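Local coordinates for protein Eps1p (Saccharomyces cerevisiae, PDB 4TW5) that is a member of the thioredoxin superfamily, apparently with two thioredoxin-like domains in one chain, at residues Ile147-Thr152 / Pro240-Asn246; Tyr84-Ile88 / Ser99-Arg105; Glu182-Thr186 / Tyr254-Ser258; Leu247-Pro251 / Phe264-Phe269. All coordinates share one frame; numbering follows the deposited sequence.

Overall arrangement
Interaction 2 lies in the thioredoxin domain, near the Cys37-Cys40 disulfide, where the residue range 84-88 carries a cis proline. The other three lie in the second, thioredoxin-like part of the chain. Interactions 1 and 4 follow the edge hairpin of its sheet: their centres are 14 Å apart, they touch through Ile147 and Leu247, and both reach the second subunit. Interaction 3 packs on the helix that starts at Cys180 of the Cys177-Cys180 disulfide, and its centre is 17 Å from that of interaction 4. The two halves meet where Glu102 of interaction 2 forms a salt bridge with Arg266 of interaction 4, although those centres lie 22 Å apart.

Interaction 1 (Ile147-Thr152 / Pro240-Asn246); sequences IAGKAT and PNKTSNN
Asn246 reaches across to the last turn of the helix with its amide: ND2 donates to Ile147 O over 2.8 Å, approaching 34° out of the carbonyl plane. The same ND2 donates to Lys242 O at 2.7 Å, coming from above that carbonyl plane, so one amide nitrogen ties the helix end to the loop's own backbone. CG of Asn246 sits between its backbone N and carbonyl carbon (chi1 48°), which folds the amide back over the loop. Its OD1 is buried without a polar partner, with Ile147 CG1 3.9 Å away. Further along, Gly149 lets the two backbones come close: its CA makes a CA-H...O contact with Lys242 O at 3.1 Å, and Asn241 CA makes a longer one with Gly149 O. Thr243 CG2 rests 3.7 Å from Ala148 O. At the far end Asn241 N gives a weak hydrogen bond to Ala151 O at 2.8 Å, and Pro240 CB packs 3.6 Å from Thr152 C. Behind these first contacts, Gly149 has a positive phi (106°) as the C-prime residue of a Schellman motif, in which Lys150 N turns back to Glu145 O. Lys150 itself points away from the loop and makes a salt bridge with Glu145. Asn246 is also bonded through its backbone to Leu239, and it packs with Ile147 on His227 of the second subunit. The contact thus sets the C-terminal end of helix 140-150 against the loop that joins antiparallel strands 234-238 and 247-249.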
# COMPACT_ATOMS: atom_id res chain seq x y z
N ILE A 147 8.98 -16.21 -8.55
CA ILE A 147 10.00 -15.91 -7.57
C ILE A 147 10.08 -16.99 -6.49
O ILE A 147 11.09 -17.13 -5.83
CB ILE A 147 9.72 -14.51 -6.92
CG1 ILE A 147 10.97 -13.66 -6.98
CG2 ILE A 147 9.22 -14.64 -5.50
CD1 ILE A 147 11.35 -13.37 -8.38
N ALA A 148 9.02 -17.78 -6.35
CA ALA A 148 9.03 -18.93 -5.45
C ALA A 148 9.83 -20.11 -6.05
O ALA A 148 9.96 -21.16 -5.42
CB ALA A 148 7.61 -19.36 -5.13
N GLY A 149 10.32 -19.94 -7.27
CA GLY A 149 11.18 -20.93 -7.88
C GLY A 149 10.47 -21.72 -8.95
O GLY A 149 10.91 -22.81 -9.32
N LYS A 150 9.34 -21.19 -9.42
CA LYS A 150 8.51 -21.93 -10.36
C LYS A 150 8.80 -21.66 -11.84
O LYS A 150 8.30 -22.38 -12.71
CB LYS A 150 7.04 -21.65 -10.05
CG LYS A 150 6.68 -22.08 -8.64
CD LYS A 150 5.18 -21.97 -8.34
CE LYS A 150 4.88 -22.42 -6.90
NZ LYS A 150 3.42 -22.39 -6.59
N ALA A 151 9.65 -20.68 -12.13
CA ALA A 151 10.12 -20.46 -13.50
C ALA A 151 11.02 -21.60 -14.03
O ALA A 151 11.97 -22.01 -13.37
CB ALA A 151 10.85 -19.14 -13.60
N THR A 152 10.74 -22.05 -15.25
CA THR A 152 11.56 -23.07 -15.89
C THR A 152 12.50 -22.45 -16.92
O THR A 152 13.42 -23.10 -17.42
CB THR A 152 10.70 -24.15 -16.58
OG1 THR A 152 9.89 -23.52 -17.59
CG2 THR A 152 9.77 -24.80 -15.58
N PRO A 240 15.48 -19.13 -13.10
CA PRO A 240 14.58 -20.29 -13.07
C PRO A 240 14.98 -21.34 -12.03
O PRO A 240 16.17 -21.52 -11.74
CB PRO A 240 14.71 -20.86 -14.49
CG PRO A 240 16.12 -20.52 -14.88
CD PRO A 240 16.41 -19.17 -14.25
N ASN A 241 13.98 -21.99 -11.46
CA ASN A 241 14.22 -23.13 -10.59
C ASN A 241 15.13 -22.86 -9.36
O ASN A 241 15.75 -23.78 -8.85
CB ASN A 241 14.78 -24.28 -11.44
CG ASN A 241 13.73 -24.84 -12.41
OD1 ASN A 241 12.62 -25.17 -12.01
ND2 ASN A 241 14.07 -24.88 -13.69
N LYS A 242 15.21 -21.59 -8.93
CA LYS A 242 15.87 -21.21 -7.67
C LYS A 242 14.84 -20.64 -6.72
O LYS A 242 13.99 -19.87 -7.12
CB LYS A 242 17.00 -20.18 -7.88
CG LYS A 242 18.29 -20.80 -8.33
CD LYS A 242 19.35 -19.79 -8.73
CE LYS A 242 20.52 -20.52 -9.43
NZ LYS A 242 21.64 -19.62 -9.86
N THR A 243 14.94 -21.01 -5.45
CA THR A 243 13.97 -20.59 -4.45
C THR A 243 14.39 -19.33 -3.65
O THR A 243 13.63 -18.84 -2.84
CB THR A 243 13.71 -21.70 -3.46
OG1 THR A 243 14.98 -22.16 -2.98
CG2 THR A 243 12.94 -22.85 -4.07
N SER A 244 15.62 -18.87 -3.86
CA SER A 244 16.18 -17.77 -3.12
C SER A 244 17.21 -17.12 -4.00
O SER A 244 17.67 -17.75 -4.95
CB SER A 244 16.79 -18.23 -1.79
OG SER A 244 18.00 -18.94 -1.97
N ASN A 245 17.51 -15.86 -3.72
CA ASN A 245 18.48 -15.05 -4.46
C ASN A 245 18.37 -15.26 -5.98
O ASN A 245 19.36 -15.44 -6.69
CB ASN A 245 19.90 -15.34 -3.94
CG ASN A 245 20.05 -15.01 -2.45
OD1 ASN A 245 19.07 -14.62 -1.78
ND2 ASN A 245 21.27 -15.12 -1.93
N ASN A 246 17.13 -15.19 -6.47
CA ASN A 246 16.81 -15.50 -7.85
C ASN A 246 16.32 -14.25 -8.58
O ASN A 246 15.89 -14.31 -9.73
CB ASN A 246 15.73 -16.57 -7.89
CG ASN A 246 14.60 -16.25 -6.95
OD1 ASN A 246 14.52 -15.15 -6.42
ND2 ASN A 246 13.74 -17.21 -6.72

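Interaction 2 (Tyr84-Ile88 / Ser99-Arg105); sequences YFPEI and SFTETPR
The cis-proline loop of the thioredoxin fold, with Pro86 after a cis peptide bond, meets the chain leaving strand 95-99 through Pro86 and Arg105, and through Ile88 and Phe100. Pro86 also touches Cys40 of the Cys37-Cys40 disulfide, and Arg105 touches His39 between those cysteines. Phe100 N donates to Ile88 O at 2.9 Å and almost straight (172°), continuing the antiparallel pairing of strands 87-92 and 95-99. Ile88 points CD1 at the edge of the Phe100 ring and also at the edge of the Arg105 guanidinium, 3.5 Å from NE. Placing CG1 anti to the carbonyl carbon (chi1 -48°) sends that arm past the extended Arg105 chain, which runs the opposite way. Pro86 CG lies over one face of the guanidinium, 4.4 Å from CZ. Tyr84 OH meets only carbon here, 3.9 Å from both Ser99 CB and Thr101 CG2. Glu87 forms a salt bridge with Arg89 and accepts from Glu83 N, and Ser99 OG bonds Tyr96 OH. Across this contact Arg105 is met by the carbons of Ile88 and Pro86, and its buried NE lacks a polar partner, which would probably carry a desolvation cost.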
# COMPACT_ATOMS: atom_id res chain seq x y z
N TYR A 84 41.53 -5.32 -33.08
CA TYR A 84 42.03 -6.63 -32.70
C TYR A 84 41.74 -7.71 -33.74
O TYR A 84 40.99 -7.48 -34.69
CB TYR A 84 41.44 -7.04 -31.35
CG TYR A 84 39.93 -6.86 -31.24
CD1 TYR A 84 39.07 -7.94 -31.40
CD2 TYR A 84 39.38 -5.62 -30.96
CE1 TYR A 84 37.69 -7.79 -31.29
CE2 TYR A 84 38.01 -5.45 -30.85
CZ TYR A 84 37.17 -6.53 -31.02
OH TYR A 84 35.81 -6.35 -30.91
N PHE A 85 42.34 -8.87 -33.54
CA PHE A 85 42.13 -10.04 -34.38
C PHE A 85 41.80 -11.24 -33.48
O PHE A 85 42.48 -11.46 -32.47
CB PHE A 85 43.36 -10.34 -35.23
CG PHE A 85 43.59 -9.35 -36.35
CD1 PHE A 85 42.53 -8.87 -37.10
CD2 PHE A 85 44.88 -8.91 -36.64
CE1 PHE A 85 42.75 -7.97 -38.13
CE2 PHE A 85 45.10 -8.01 -37.67
CZ PHE A 85 44.03 -7.53 -38.41
N PRO A 86 40.74 -11.99 -33.83
CA PRO A 86 39.85 -11.63 -34.93
C PRO A 86 38.78 -10.66 -34.43
O PRO A 86 38.51 -10.62 -33.22
CB PRO A 86 39.23 -12.96 -35.31
CG PRO A 86 39.18 -13.71 -34.02
CD PRO A 86 40.37 -13.27 -33.21
N GLU A 87 38.16 -9.92 -35.33
CA GLU A 87 37.12 -8.99 -34.93
C GLU A 87 35.82 -9.21 -35.69
O GLU A 87 35.77 -9.04 -36.92
CB GLU A 87 37.57 -7.55 -35.12
CG GLU A 87 36.53 -6.56 -34.69
CD GLU A 87 37.08 -5.18 -34.47
OE1 GLU A 87 38.31 -5.01 -34.52
OE2 GLU A 87 36.26 -4.26 -34.25
N ILE A 88 34.78 -9.59 -34.96
CA ILE A 88 33.48 -9.87 -35.55
C ILE A 88 32.51 -8.69 -35.46
O ILE A 88 32.20 -8.22 -34.36
CB ILE A 88 32.84 -11.08 -34.89
CG1 ILE A 88 33.86 -12.22 -34.81
CG2 ILE A 88 31.58 -11.51 -35.65
CD1 ILE A 88 33.34 -13.42 -34.09
N SER A 99 29.92 -4.48 -32.56
CA SER A 99 30.78 -5.67 -32.60
C SER A 99 30.24 -6.77 -31.70
O SER A 99 29.59 -6.49 -30.70
CB SER A 99 32.22 -5.33 -32.17
OG SER A 99 32.83 -4.43 -33.09
N PHE A 100 30.54 -8.01 -32.05
CA PHE A 100 30.11 -9.16 -31.27
C PHE A 100 31.30 -9.74 -30.49
O PHE A 100 32.08 -10.54 -31.01
CB PHE A 100 29.49 -10.21 -32.19
CG PHE A 100 29.07 -11.48 -31.50
CD1 PHE A 100 27.94 -11.51 -30.70
CD2 PHE A 100 29.76 -12.66 -31.70
CE1 PHE A 100 27.53 -12.69 -30.08
CE2 PHE A 100 29.36 -13.84 -31.09
CZ PHE A 100 28.25 -13.85 -30.28
N THR A 101 31.42 -9.32 -29.24
CA THR A 101 32.58 -9.64 -28.41
C THR A 101 32.36 -10.87 -27.55
O THR A 101 33.27 -11.33 -26.87
CB THR A 101 32.91 -8.48 -27.49
OG1 THR A 101 31.85 -8.32 -26.55
CG2 THR A 101 33.09 -7.21 -28.29
N GLU A 102 31.14 -11.37 -27.57
CA GLU A 102 30.76 -12.50 -26.73
C GLU A 102 31.68 -13.70 -26.97
O GLU A 102 32.04 -14.00 -28.10
CB GLU A 102 29.31 -12.87 -27.01
CG GLU A 102 28.82 -14.14 -26.37
CD GLU A 102 27.40 -14.47 -26.78
OE1 GLU A 102 26.63 -13.51 -27.00
OE2 GLU A 102 27.06 -15.67 -26.91
N THR A 103 32.09 -14.35 -25.88
CA THR A 103 32.95 -15.54 -25.95
C THR A 103 32.41 -16.67 -25.06
O THR A 103 31.73 -16.40 -24.07
CB THR A 103 34.40 -15.20 -25.54
OG1 THR A 103 34.38 -14.37 -24.37
CG2 THR A 103 35.11 -14.44 -26.65
N PRO A 104 32.68 -17.93 -25.43
CA PRO A 104 33.46 -18.36 -26.59
C PRO A 104 32.60 -18.46 -27.85
O PRO A 104 31.43 -18.82 -27.77
CB PRO A 104 33.98 -19.73 -26.16
CG PRO A 104 33.02 -20.22 -25.09
CD PRO A 104 32.11 -19.08 -24.70
N ARG A 105 33.20 -18.13 -28.99
CA ARG A 105 32.50 -18.15 -30.27
C ARG A 105 32.17 -19.56 -30.75
O ARG A 105 33.05 -20.34 -31.09
CB ARG A 105 33.34 -17.44 -31.33
CG ARG A 105 33.76 -16.03 -30.99
CD ARG A 105 35.03 -15.66 -31.73
NE ARG A 105 35.42 -14.28 -31.46
CZ ARG A 105 36.40 -13.91 -30.65
NH1 ARG A 105 37.12 -14.83 -30.02
NH2 ARG A 105 36.66 -12.62 -30.47

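Interaction 3 (Glu182-Thr186 / Tyr254-Ser258); sequences EFQRT and YSAKS
Segment 182-186 is a stretch of helix and segment 254-258 an irregular loop lying beside it, the two coming closest at Thr186 and Ser258, whose CA atoms are 5.6 Å apart. Glu182 extends from the helix with CG anti to its backbone N (chi1 -171°), which carries the carboxylate out to the phenol of the loop. Tyr254 OH donates to Glu182 OE1 at the edge of the tyrosine ring, at a modelled 2.5 Å that is very short and so doubtful in its exact length. The carboxylate and ring planes are turned 28° apart. The other oxygen, Glu182 OE2, lies 3.3 Å from Ala256 CB. Phe183 CD1 lies 3.8 Å from Tyr254 CE1, the two side chains running alongside each other and pointing opposite ways, with ring planes inclined at 48°. Tyr254 also makes a cation-pi contact with Lys179, and the Phe183 ring meets that of Tyr261 edge-to-face. Helix 180-196 begins at Cys180 of the Cys177-Cys180 disulfide, so the CXXC motif sits at its N-terminal end, as in thioredoxin-like domains. One turn past Glu182, Thr186 OG1 sits 3.0 Å from Ala256 O. A water bridges the groups: it lies 2.7 Å from Thr186 OG1 and donates to Ser255 O at 3.0 Å, while its approach to Tyr254 OH is very short and of doubtful length. Thr186 CG2 fills in against the backbone of Lys257 and Ser258. The loop is shaped by an ST turn, Lys257 N giving its hydrogen to Ser255 OG at 3.0 Å, and Ser258 OG is bonded to Gln193 of the same helix.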
# COMPACT_ATOMS: atom_id res chain seq x y z
N GLU A 182 8.94 5.83 -24.78
CA GLU A 182 10.16 5.39 -25.44
C GLU A 182 10.45 3.93 -25.05
O GLU A 182 10.86 3.10 -25.87
CB GLU A 182 11.36 6.26 -25.05
CG GLU A 182 12.64 6.02 -25.86
CD GLU A 182 13.83 6.86 -25.39
OE1 GLU A 182 13.98 7.06 -24.17
OE2 GLU A 182 14.62 7.35 -26.24
N PHE A 183 10.27 3.62 -23.77
CA PHE A 183 10.64 2.30 -23.30
C PHE A 183 9.67 1.22 -23.77
O PHE A 183 10.03 0.05 -23.75
CB PHE A 183 10.77 2.28 -21.77
CG PHE A 183 11.58 1.10 -21.25
CD1 PHE A 183 12.94 1.03 -21.48
CD2 PHE A 183 10.96 0.05 -20.58
CE1 PHE A 183 13.67 -0.05 -21.03
CE2 PHE A 183 11.70 -1.04 -20.12
CZ PHE A 183 13.05 -1.09 -20.35
N GLN A 184 8.45 1.59 -24.19
CA GLN A 184 7.58 0.54 -24.73
C GLN A 184 8.15 -0.05 -26.02
O GLN A 184 8.02 -1.24 -26.28
CB GLN A 184 6.17 1.02 -24.98
CG GLN A 184 5.29 1.03 -23.75
CD GLN A 184 3.88 1.48 -24.09
OE1 GLN A 184 3.65 2.65 -24.42
NE2 GLN A 184 2.92 0.57 -24.01
N ARG A 185 8.78 0.80 -26.81
CA ARG A 185 9.41 0.34 -28.03
C ARG A 185 10.57 -0.56 -27.66
O ARG A 185 10.73 -1.65 -28.20
CB ARG A 185 9.90 1.52 -28.87
CG ARG A 185 10.54 1.09 -30.16
CD ARG A 185 10.77 2.23 -31.08
NE ARG A 185 10.38 1.83 -32.42
CZ ARG A 185 11.22 1.53 -33.40
NH1 ARG A 185 12.53 1.63 -33.22
NH2 ARG A 185 10.74 1.18 -34.57
N THR A 186 11.39 -0.06 -26.74
CA THR A 186 12.55 -0.77 -26.25
C THR A 186 12.15 -2.11 -25.64
O THR A 186 12.79 -3.12 -25.92
CB THR A 186 13.31 0.08 -25.24
OG1 THR A 186 13.69 1.30 -25.88
CG2 THR A 186 14.56 -0.61 -24.80
N TYR A 254 19.30 3.71 -17.30
CA TYR A 254 18.29 3.69 -18.34
C TYR A 254 18.97 3.72 -19.70
O TYR A 254 20.01 4.35 -19.87
CB TYR A 254 17.32 4.87 -18.22
CG TYR A 254 16.33 4.97 -19.39
CD1 TYR A 254 15.08 4.39 -19.32
CD2 TYR A 254 16.67 5.63 -20.55
CE1 TYR A 254 14.21 4.48 -20.36
CE2 TYR A 254 15.80 5.72 -21.59
CZ TYR A 254 14.57 5.15 -21.49
OH TYR A 254 13.69 5.23 -22.53
N SER A 255 18.37 3.04 -20.66
CA SER A 255 18.84 3.12 -22.03
C SER A 255 17.68 3.08 -23.02
O SER A 255 16.66 2.47 -22.76
CB SER A 255 19.81 1.97 -22.31
OG SER A 255 20.35 2.08 -23.60
N ALA A 256 17.82 3.75 -24.16
CA ALA A 256 16.85 3.58 -25.24
C ALA A 256 17.22 2.36 -26.09
O ALA A 256 16.45 1.88 -26.91
CB ALA A 256 16.77 4.80 -26.09
N LYS A 257 18.43 1.86 -25.89
CA LYS A 257 18.88 0.69 -26.63
C LYS A 257 18.51 -0.59 -25.91
O LYS A 257 18.54 -0.65 -24.67
CB LYS A 257 20.38 0.76 -26.87
CG LYS A 257 20.75 1.88 -27.83
CD LYS A 257 22.21 2.27 -27.71
CE LYS A 257 22.48 3.61 -28.36
NZ LYS A 257 23.93 3.92 -28.42
N SER A 258 18.18 -1.62 -26.68
CA SER A 258 17.77 -2.90 -26.11
C SER A 258 18.96 -3.72 -25.61
O SER A 258 18.79 -4.61 -24.77
CB SER A 258 17.00 -3.72 -27.13
OG SER A 258 17.89 -4.16 -28.13
O HOH W 1 14.05 3.24 -24.07

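Interaction 4 (Leu247-Pro251 / Phe264-Phe269); sequences LFDYP and FARRTF
The Phe264 ring has Pro251 CD and Tyr250 CA over one face, and Phe248 O and Arg267 NH1 near its edge. Tyr250 CA makes a CH-pi contact, 4.2 Å from the Phe264 centroid and over the face of the ring. The Tyr250 ring presents its edge to the Phe264 face in an offset edge-to-face pair, centroids 5.5 Å apart and planes at 81°, while Tyr250 CE1 reaches Phe264 CB at 3.7 Å. In the second aromatic pair, Phe269 CD2 lies over one face of Phe248: the planes are tilted by 26° and slid apart, so the rings hardly overlap, and Phe269 is poorly ordered. Phe264 turns its ring toward the strand because CG stands anti to its backbone N (chi1 169°). That brings Phe264 CZ within 3.3 Å of Phe248 O and 4.0 Å of Phe248 CB, so that the strand backbone borders the ring as closely as the side chains do. Pro251 CD presses on the ring 3.4 Å from Phe264 CD1, and Pro251 CG meets Arg267 NH1 at 3.9 Å. No hydrogen bond links the two segments; Asp249 forms a salt bridge with Arg228 of the second subunit, and Arg266 one with Glu102. Tyr250 further stacks on Tyr261, and Phe264 and Phe269 both touch Leu237 in strand 234-238. Strand 247-249, antiparallel to strand 234-238 at the sheet's edge, is followed by helix 259-265 packed against it, the beta-beta-alpha ending characteristic of the thioredoxin fold.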
# COMPACT_ATOMS: atom_id res chain seq x y z
N LEU A 247 16.38 -13.13 -7.87
CA LEU A 247 15.88 -11.85 -8.35
C LEU A 247 17.03 -10.85 -8.42
O LEU A 247 17.60 -10.52 -7.40
CB LEU A 247 14.78 -11.33 -7.40
CG LEU A 247 13.95 -10.05 -7.71
CD1 LEU A 247 13.03 -10.22 -8.91
CD2 LEU A 247 13.17 -9.58 -6.50
N PHE A 248 17.35 -10.37 -9.62
CA PHE A 248 18.45 -9.41 -9.82
C PHE A 248 18.01 -8.17 -10.63
O PHE A 248 17.66 -8.30 -11.80
CB PHE A 248 19.61 -10.10 -10.53
CG PHE A 248 20.23 -11.22 -9.71
CD1 PHE A 248 21.32 -10.95 -8.88
CD2 PHE A 248 19.72 -12.50 -9.76
CE1 PHE A 248 21.88 -11.95 -8.13
CE2 PHE A 248 20.27 -13.49 -9.00
CZ PHE A 248 21.36 -13.23 -8.20
N ASP A 249 18.03 -6.98 -10.01
CA ASP A 249 17.72 -5.72 -10.70
C ASP A 249 18.71 -5.41 -11.81
O ASP A 249 19.91 -5.68 -11.70
CB ASP A 249 17.73 -4.51 -9.76
CG ASP A 249 16.51 -4.47 -8.86
OD1 ASP A 249 15.70 -5.41 -8.90
OD2 ASP A 249 16.34 -3.44 -8.17
N TYR A 250 18.21 -4.80 -12.87
CA TYR A 250 19.06 -4.30 -13.94
C TYR A 250 20.09 -3.30 -13.36
O TYR A 250 19.72 -2.34 -12.69
CB TYR A 250 18.22 -3.66 -15.05
CG TYR A 250 19.05 -3.29 -16.25
CD1 TYR A 250 19.50 -4.26 -17.11
CD2 TYR A 250 19.43 -1.98 -16.48
CE1 TYR A 250 20.27 -3.94 -18.19
CE2 TYR A 250 20.20 -1.65 -17.56
CZ TYR A 250 20.61 -2.65 -18.42
OH TYR A 250 21.38 -2.35 -19.51
N PRO A 251 21.39 -3.57 -13.56
CA PRO A 251 22.46 -2.82 -12.89
C PRO A 251 22.84 -1.50 -13.54
O PRO A 251 23.21 -0.57 -12.85
CB PRO A 251 23.65 -3.78 -12.98
CG PRO A 251 23.42 -4.50 -14.25
CD PRO A 251 21.92 -4.67 -14.38
N PHE A 264 22.20 -8.44 -20.20
CA PHE A 264 22.02 -8.68 -18.77
C PHE A 264 21.21 -9.95 -18.57
O PHE A 264 21.58 -10.82 -17.78
CB PHE A 264 21.32 -7.50 -18.10
CG PHE A 264 20.85 -7.79 -16.69
CD1 PHE A 264 21.77 -7.84 -15.63
CD2 PHE A 264 19.52 -8.00 -16.43
CE1 PHE A 264 21.35 -8.07 -14.33
CE2 PHE A 264 19.08 -8.24 -15.15
CZ PHE A 264 19.99 -8.28 -14.08
N ALA A 265 20.12 -10.08 -19.32
CA ALA A 265 19.23 -11.23 -19.19
C ALA A 265 19.94 -12.53 -19.55
O ALA A 265 19.47 -13.60 -19.19
CB ALA A 265 18.00 -11.05 -20.07
N ARG A 266 21.05 -12.43 -20.26
CA ARG A 266 21.75 -13.59 -20.77
C ARG A 266 22.99 -13.96 -19.96
O ARG A 266 23.62 -14.96 -20.24
CB ARG A 266 22.08 -13.36 -22.24
CG ARG A 266 21.01 -13.92 -23.16
CD ARG A 266 21.03 -13.31 -24.53
NE ARG A 266 22.34 -12.85 -24.97
CZ ARG A 266 23.26 -13.59 -25.57
NH1 ARG A 266 23.06 -14.88 -25.82
NH2 ARG A 266 24.40 -13.02 -25.93
N ARG A 267 23.33 -13.16 -18.96
CA ARG A 267 24.47 -13.43 -18.10
C ARG A 267 24.31 -14.72 -17.31
O ARG A 267 23.21 -15.04 -16.85
CB ARG A 267 24.68 -12.30 -17.08
CG ARG A 267 25.72 -11.22 -17.33
CD ARG A 267 25.42 -10.04 -16.38
NE ARG A 267 26.23 -8.83 -16.61
CZ ARG A 267 25.74 -7.59 -16.73
NH1 ARG A 267 24.43 -7.38 -16.70
NH2 ARG A 267 26.55 -6.55 -16.90
N THR A 268 25.40 -15.48 -17.20
CA THR A 268 25.48 -16.64 -16.31
C THR A 268 25.69 -16.12 -14.88
O THR A 268 26.65 -15.38 -14.62
CB THR A 268 26.64 -17.61 -16.68
OG1 THR A 268 26.34 -18.29 -17.91
CG2 THR A 268 26.91 -18.62 -15.56
N PHE A 269 24.84 -16.53 -13.94
CA PHE A 269 25.03 -16.10 -12.56
C PHE A 269 25.39 -17.27 -11.65
O PHE A 269 24.54 -17.82 -10.95
CB PHE A 269 23.77 -15.38 -12.01
CG PHE A 269 23.43 -14.06 -12.70
CD1 PHE A 269 22.80 -14.04 -13.94
CD2 PHE A 269 23.77 -12.85 -12.11
CE1 PHE A 269 22.49 -12.82 -14.57
CE2 PHE A 269 23.46 -11.62 -12.73
CZ PHE A 269 22.83 -11.61 -13.96